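Local coordinates for uncharacterized protein (Thermus thermophilus, PDB 2DBS) that is of unknown function, belongs to a family of uncharacterised proteins and is found here as a two-chain assembly, at residues A5-E10 and L39-V44; V35-D40 and S63-F68. All blocks are in the same frame, centred on the assembly; numbering follows the deposited sequence.

Interaction 1 (A5-E10 and L39-V44)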
loop_
_atom_site.group_PDB
_atom_site.type_symbol
_atom_site.label_atom_id
_atom_site.label_comp_id
_atom_site.label_asym_id
_atom_site.label_seq_id
_atom_site.Cartn_x
_atom_site.Cartn_y
_atom_site.Cartn_z
ATOM N N ALA B 5 -14.099 10.742 -7.005
ATOM C CA ALA B 5 -12.790 10.245 -7.392
ATOM C C ALA B 5 -12.401 11.098 -8.597
ATOM O O ALA B 5 -13.022 11.032 -9.640
ATOM C CB ALA B 5 -12.876 8.780 -7.758
ATOM N N GLU B 6 -11.381 11.917 -8.407
ATOM C CA GLU B 6 -10.862 12.861 -9.395
ATOM C C GLU B 6 -9.939 13.620 -8.482
ATOM O O GLU B 6 -9.021 14.320 -8.896
ATOM C CB GLU B 6 -11.951 13.828 -9.824
ATOM C CG GLU B 6 -12.509 14.660 -8.669
ATOM C CD GLU B 6 -12.853 16.083 -9.069
ATOM O OE1 GLU B 6 -13.672 16.263 -10.004
ATOM O OE2 GLU B 6 -12.295 17.021 -8.451
ATOM N N ARG B 7 -10.283 13.461 -7.209
ATOM C CA ARG B 7 -9.636 14.028 -6.034
ATOM C C ARG B 7 -8.147 13.699 -5.966
ATOM O O ARG B 7 -7.351 14.494 -5.471
ATOM C CB ARG B 7 -10.367 13.484 -4.794
ATOM C CG ARG B 7 -9.754 13.846 -3.482
ATOM C CD ARG B 7 -10.526 13.232 -2.332
ATOM N NE ARG B 7 -9.835 13.511 -1.074
ATOM C CZ ARG B 7 -9.877 14.675 -0.428
ATOM N NH1 ARG B 7 -10.596 15.677 -0.913
ATOM N NH2 ARG B 7 -9.170 14.853 0.688
ATOM N N LEU B 8 -7.778 12.522 -6.455
ATOM C CA LEU B 8 -6.388 12.105 -6.446
ATOM C C LEU B 8 -5.488 13.186 -7.059
ATOM O O LEU B 8 -4.308 13.273 -6.734
ATOM C CB LEU B 8 -6.248 10.775 -7.199
ATOM C CG LEU B 8 -7.099 9.605 -6.661
ATOM C CD1 LEU B 8 -6.886 8.370 -7.530
ATOM C CD2 LEU B 8 -6.731 9.292 -5.213
ATOM N N ALA B 9 -6.052 14.016 -7.937
ATOM C CA ALA B 9 -5.301 15.100 -8.580
ATOM C C ALA B 9 -4.846 16.057 -7.495
ATOM O O ALA B 9 -3.698 16.475 -7.456
ATOM C CB ALA B 9 -6.184 15.831 -9.582
ATOM N N GLU B 10 -5.777 16.400 -6.618
ATOM C CA GLU B 10 -5.507 17.273 -5.490
ATOM C C GLU B 10 -4.491 16.593 -4.552
ATOM O O GLU B 10 -3.448 17.168 -4.216
ATOM C CB GLU B 10 -6.811 17.546 -4.734
ATOM C CG GLU B 10 -6.637 18.384 -3.492
ATOM C CD GLU B 10 -7.921 18.535 -2.737
ATOM O OE1 GLU B 10 -7.908 19.205 -1.680
ATOM O OE2 GLU B 10 -8.942 17.981 -3.204
ATOM N N LEU B 39 -6.223 5.773 2.544
ATOM C CA LEU B 39 -6.737 4.711 3.419
ATOM C C LEU B 39 -8.042 5.011 4.142
ATOM O O LEU B 39 -8.704 4.088 4.595
ATOM C CB LEU B 39 -5.690 4.293 4.440
ATOM C CG LEU B 39 -4.476 3.569 3.857
ATOM C CD1 LEU B 39 -3.666 2.995 5.001
ATOM C CD2 LEU B 39 -4.916 2.456 2.891
ATOM N N ASP B 40 -8.417 6.282 4.268
ATOM C CA ASP B 40 -9.673 6.596 4.922
ATOM C C ASP B 40 -10.720 7.190 3.980
ATOM O O ASP B 40 -11.711 7.765 4.428
ATOM C CB ASP B 40 -9.473 7.507 6.141
ATOM C CG ASP B 40 -8.899 8.870 5.798
ATOM O OD1 ASP B 40 -9.125 9.376 4.682
ATOM O OD2 ASP B 40 -8.234 9.451 6.684
ATOM N N GLU B 41 -10.505 7.035 2.675
ATOM C CA GLU B 41 -11.444 7.514 1.654
ATOM C C GLU B 41 -11.650 6.367 0.667
ATOM O O GLU B 41 -11.096 6.366 -0.429
ATOM C CB GLU B 41 -10.884 8.768 0.976
ATOM C CG GLU B 41 -10.720 9.867 2.025
ATOM C CD GLU B 41 -10.448 11.253 1.485
ATOM O OE1 GLU B 41 -11.224 11.723 0.616
ATOM O OE2 GLU B 41 -9.464 11.872 1.965
ATOM N N PRO B 42 -12.466 5.368 1.062
ATOM C CA PRO B 42 -12.785 4.170 0.280
ATOM C C PRO B 42 -13.176 4.389 -1.160
ATOM O O PRO B 42 -12.658 3.723 -2.053
ATOM C CB PRO B 42 -13.903 3.514 1.089
ATOM C CG PRO B 42 -14.561 4.671 1.771
ATOM C CD PRO B 42 -13.373 5.476 2.220
ATOM N N GLU B 43 -14.098 5.314 -1.386
ATOM C CA GLU B 43 -14.555 5.592 -2.735
ATOM C C GLU B 43 -13.386 6.046 -3.634
ATOM O O GLU B 43 -13.332 5.708 -4.825
ATOM C CB GLU B 43 -15.682 6.642 -2.683
ATOM C CG GLU B 43 -17.146 6.080 -2.725
ATOM C CD GLU B 43 -17.584 5.249 -1.497
ATOM O OE1 GLU B 43 -16.962 4.196 -1.222
ATOM O OE2 GLU B 43 -18.568 5.640 -0.817
ATOM N N VAL B 44 -12.431 6.770 -3.046
ATOM C CA VAL B 44 -11.260 7.279 -3.768
ATOM C C VAL B 44 -10.127 6.253 -3.905
ATOM O O VAL B 44 -9.516 6.114 -4.965
ATOM C CB VAL B 44 -10.682 8.517 -3.050
ATOM C CG1 VAL B 44 -9.678 9.209 -3.940
ATOM C CG2 VAL B 44 -11.802 9.458 -2.644
#

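Interaction 2 (V35-D40 and S63-F68)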
loop_
_atom_site.group_PDB
_atom_site.type_symbol
_atom_site.label_atom_id
_atom_site.label_comp_id
_atom_site.label_asym_id
_atom_site.label_seq_id
_atom_site.Cartn_x
_atom_site.Cartn_y
_atom_site.Cartn_z
ATOM N N VAL B 35 0.858 5.376 -7.157
ATOM C CA VAL B 35 -0.457 4.892 -6.793
ATOM C C VAL B 35 -0.799 5.540 -5.457
ATOM O O VAL B 35 -0.205 5.209 -4.430
ATOM C CB VAL B 35 -0.473 3.356 -6.644
ATOM C CG1 VAL B 35 -1.893 2.872 -6.556
ATOM C CG2 VAL B 35 0.248 2.706 -7.822
ATOM N N LEU B 36 -1.738 6.484 -5.491
ATOM C CA LEU B 36 -2.182 7.205 -4.303
ATOM C C LEU B 36 -3.326 6.479 -3.622
ATOM O O LEU B 36 -4.399 6.390 -4.176
ATOM C CB LEU B 36 -2.680 8.603 -4.676
ATOM C CG LEU B 36 -1.823 9.867 -4.654
ATOM C CD1 LEU B 36 -2.583 10.933 -3.866
ATOM C CD2 LEU B 36 -0.469 9.606 -4.028
ATOM N N LEU B 37 -3.122 5.981 -2.410
ATOM C CA LEU B 37 -4.204 5.282 -1.722
ATOM C C LEU B 37 -4.704 5.934 -0.438
ATOM O O LEU B 37 -4.131 5.746 0.635
ATOM C CB LEU B 37 -3.813 3.837 -1.406
ATOM C CG LEU B 37 -3.524 2.927 -2.584
ATOM C CD1 LEU B 37 -3.281 1.536 -2.058
ATOM C CD2 LEU B 37 -4.668 2.937 -3.564
ATOM N N PRO B 38 -5.782 6.720 -0.536
ATOM C CA PRO B 38 -6.325 7.366 0.668
ATOM C C PRO B 38 -6.964 6.272 1.545
ATOM O O PRO B 38 -8.122 5.877 1.303
ATOM C CB PRO B 38 -7.377 8.318 0.097
ATOM C CG PRO B 38 -6.863 8.610 -1.276
ATOM C CD PRO B 38 -6.393 7.276 -1.753
ATOM N N LEU B 39 -6.223 5.773 2.544
ATOM C CA LEU B 39 -6.737 4.711 3.419
ATOM C C LEU B 39 -8.042 5.011 4.142
ATOM O O LEU B 39 -8.704 4.088 4.595
ATOM C CB LEU B 39 -5.690 4.293 4.440
ATOM C CG LEU B 39 -4.476 3.569 3.857
ATOM C CD1 LEU B 39 -3.666 2.995 5.001
ATOM C CD2 LEU B 39 -4.916 2.456 2.891
ATOM N N ASP B 40 -8.417 6.282 4.268
ATOM C CA ASP B 40 -9.673 6.596 4.922
ATOM C C ASP B 40 -10.720 7.190 3.980
ATOM O O ASP B 40 -11.711 7.765 4.428
ATOM C CB ASP B 40 -9.473 7.507 6.141
ATOM C CG ASP B 40 -8.899 8.870 5.798
ATOM O OD1 ASP B 40 -9.125 9.376 4.682
ATOM O OD2 ASP B 40 -8.234 9.451 6.684
ATOM N N SER B 63 6.147 0.756 -9.325
ATOM C CA SER B 63 5.100 1.397 -8.533
ATOM C C SER B 63 5.590 2.049 -7.240
ATOM O O SER B 63 6.529 1.579 -6.576
ATOM C CB SER B 63 3.995 0.385 -8.188
ATOM O OG SER B 63 3.475 -0.248 -9.346
ATOM N N VAL B 64 4.938 3.154 -6.911
ATOM C CA VAL B 64 5.218 3.894 -5.702
ATOM C C VAL B 64 3.858 4.099 -5.053
ATOM O O VAL B 64 2.980 4.718 -5.638
ATOM C CB VAL B 64 5.876 5.263 -6.004
ATOM C CG1 VAL B 64 5.956 6.108 -4.715
ATOM C CG2 VAL B 64 7.275 5.047 -6.611
ATOM N N TYR B 65 3.683 3.541 -3.860
ATOM C CA TYR B 65 2.436 3.670 -3.136
ATOM C C TYR B 65 2.548 4.776 -2.115
ATOM O O TYR B 65 3.466 4.774 -1.322
ATOM C CB TYR B 65 2.103 2.359 -2.415
ATOM C CG TYR B 65 1.356 1.381 -3.280
ATOM C CD1 TYR B 65 2.018 0.636 -4.252
ATOM C CD2 TYR B 65 -0.037 1.282 -3.198
ATOM C CE1 TYR B 65 1.309 -0.179 -5.134
ATOM C CE2 TYR B 65 -0.749 0.482 -4.064
ATOM C CZ TYR B 65 -0.076 -0.241 -5.031
ATOM O OH TYR B 65 -0.786 -1.003 -5.916
ATOM N N ALA B 66 1.605 5.710 -2.134
ATOM C CA ALA B 66 1.589 6.806 -1.194
ATOM C C ALA B 66 0.348 6.623 -0.350
ATOM O O ALA B 66 -0.759 6.880 -0.813
ATOM C CB ALA B 66 1.528 8.113 -1.939
ATOM N N LEU B 67 0.530 6.156 0.883
ATOM C CA LEU B 67 -0.595 5.930 1.801
ATOM C C LEU B 67 -0.996 7.235 2.470
ATOM O O LEU B 67 -0.204 7.848 3.175
ATOM C CB LEU B 67 -0.238 4.888 2.859
ATOM C CG LEU B 67 0.087 3.478 2.350
ATOM C CD1 LEU B 67 0.555 2.590 3.501
ATOM C CD2 LEU B 67 -1.138 2.879 1.684
ATOM N N PHE B 68 -2.240 7.639 2.230
ATOM C CA PHE B 68 -2.787 8.882 2.727
ATOM C C PHE B 68 -3.752 8.731 3.876
ATOM O O PHE B 68 -4.481 7.748 3.968
ATOM C CB PHE B 68 -3.510 9.626 1.596
ATOM C CG PHE B 68 -2.589 10.378 0.672
ATOM C CD1 PHE B 68 -1.669 9.703 -0.124
ATOM C CD2 PHE B 68 -2.609 11.768 0.636
ATOM C CE1 PHE B 68 -0.795 10.399 -0.923
ATOM C CE2 PHE B 68 -1.735 12.471 -0.164
ATOM C CZ PHE B 68 -0.827 11.789 -0.944
#

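Interaction 1 (A5-E10 and L39-V44)
Ala5 and Val44 bring the two backbones closest, with their CA atoms 4.9 Å apart, where the chain leading into helix 8-20 passes the first turn of helix 42-53. The polar half of the contact belongs to Arg7 and Glu41. Arg7 sends its CG anti to the backbone N (chi1 174°) and stays extended as far as NE, which carries the guanidinium across to the carboxylate. There NE and Glu41 OE1 form a salt bridge at 2.8 Å, although OE1 sits over one face of the guanidinium and the two planar groups are turned 44° from each other. The second link, from Arg7 NH2 to Glu41 OE2 at 3.3 Å, is correspondingly bent and weak. On its other flank Arg7 faces Glu10 of helix 8-20: NH1 and Glu10 OE2 are 3.6 Å apart, a long pairing of charges with no N-H directed at the oxygen. Arg7, Glu10 and Glu41 thus make a small salt-bridge network at the protein surface. Glu41 is also the N-cap residue of helix 42-53, which ties the network to the very start of that helix. Beneath the charges lies an apolar layer. Val44 places CG1 against Leu8 CD2 at 3.2 Å, a tight approach, the two branches running alongside each other with opposite headings, while its CG2 rests 4.0 Å from Arg7 CD, under the aliphatic part of the arginine. Leu8 also touches Ala48 and Trp51 farther along helix 42-53.

Interaction 2 (V35-D40 and S63-F68)
Val35 through Pro38 pair in parallel with Tyr65 through Phe68, the strand axes 4.7 Å apart and 18° from parallel. Backbone bonds pass back and forth between the strands, from the nearly straight Val35 N to Val64 O (2.7 Å) to Leu39 N to Phe68 O, just past the end of strand 33-38. Packing is dense on both faces. On one, Val35 CB lies over the centre of the Tyr65 ring, 3.9 Å from its centroid, while Leu37 CD1 comes in at the ring edge, 3.4 Å from Tyr65 CE2. Tyr65 CG stands beside its backbone N (chi1 -86°), swinging the ring toward the neighbouring strand. With the ring cut back to an alanine, Val35 would probably lose the face it rests on and Leu37 CD1 the edge it meets, opening a gap beside both. On the other face Leu36 puts CD1 over the Phe68 ring, 3.8 Å from its centroid, and sets CD2 tightly against both Ala66 CB (3.3 Å) and Phe68 CE1. The contact slackens past Pro38: Leu39 CD2 and Leu67 CD2 are 4.0 Å apart, and partly exposed Asp40 touches little of strand 63-69, its OD2 bonding instead to Gln70 N. The pair forms the two strands of a beta-alpha-beta unit joined through helix 42-53. That helix packs on Leu37 and Tyr65; on the same face Leu77 of the second subunit reaches Tyr65, and Leu37 of that subunit reaches Leu67. Helix 8-20 lies against Leu36 and Phe68, and strand 72-79 runs antiparallel along the far side of strand 63-69.

How the interactions relate
Interactions 1 and 2 have centres about 9 Å apart and share Leu39 and Asp40, where strand 33-38 gives way to helix 42-53. They also touch directly: Leu8 CD2 of segment 5-10 lies 3.9 Å from Leu36 O and 4.0 Å from Pro38 CG, and Val44 CG1 is 3.9 Å from the same Pro38 CG. Pro38 is therefore the step between the surface contact and the buried strand pair, packing on both helices. The centre of interaction 1 lies about 11 Å from the centre of the chain, that of interaction 2 about 4 Å. The shared Leu39 packs on Leu39 of the second subunit, and Pro42 of segment 39-44 packs on Asp40 of that chain.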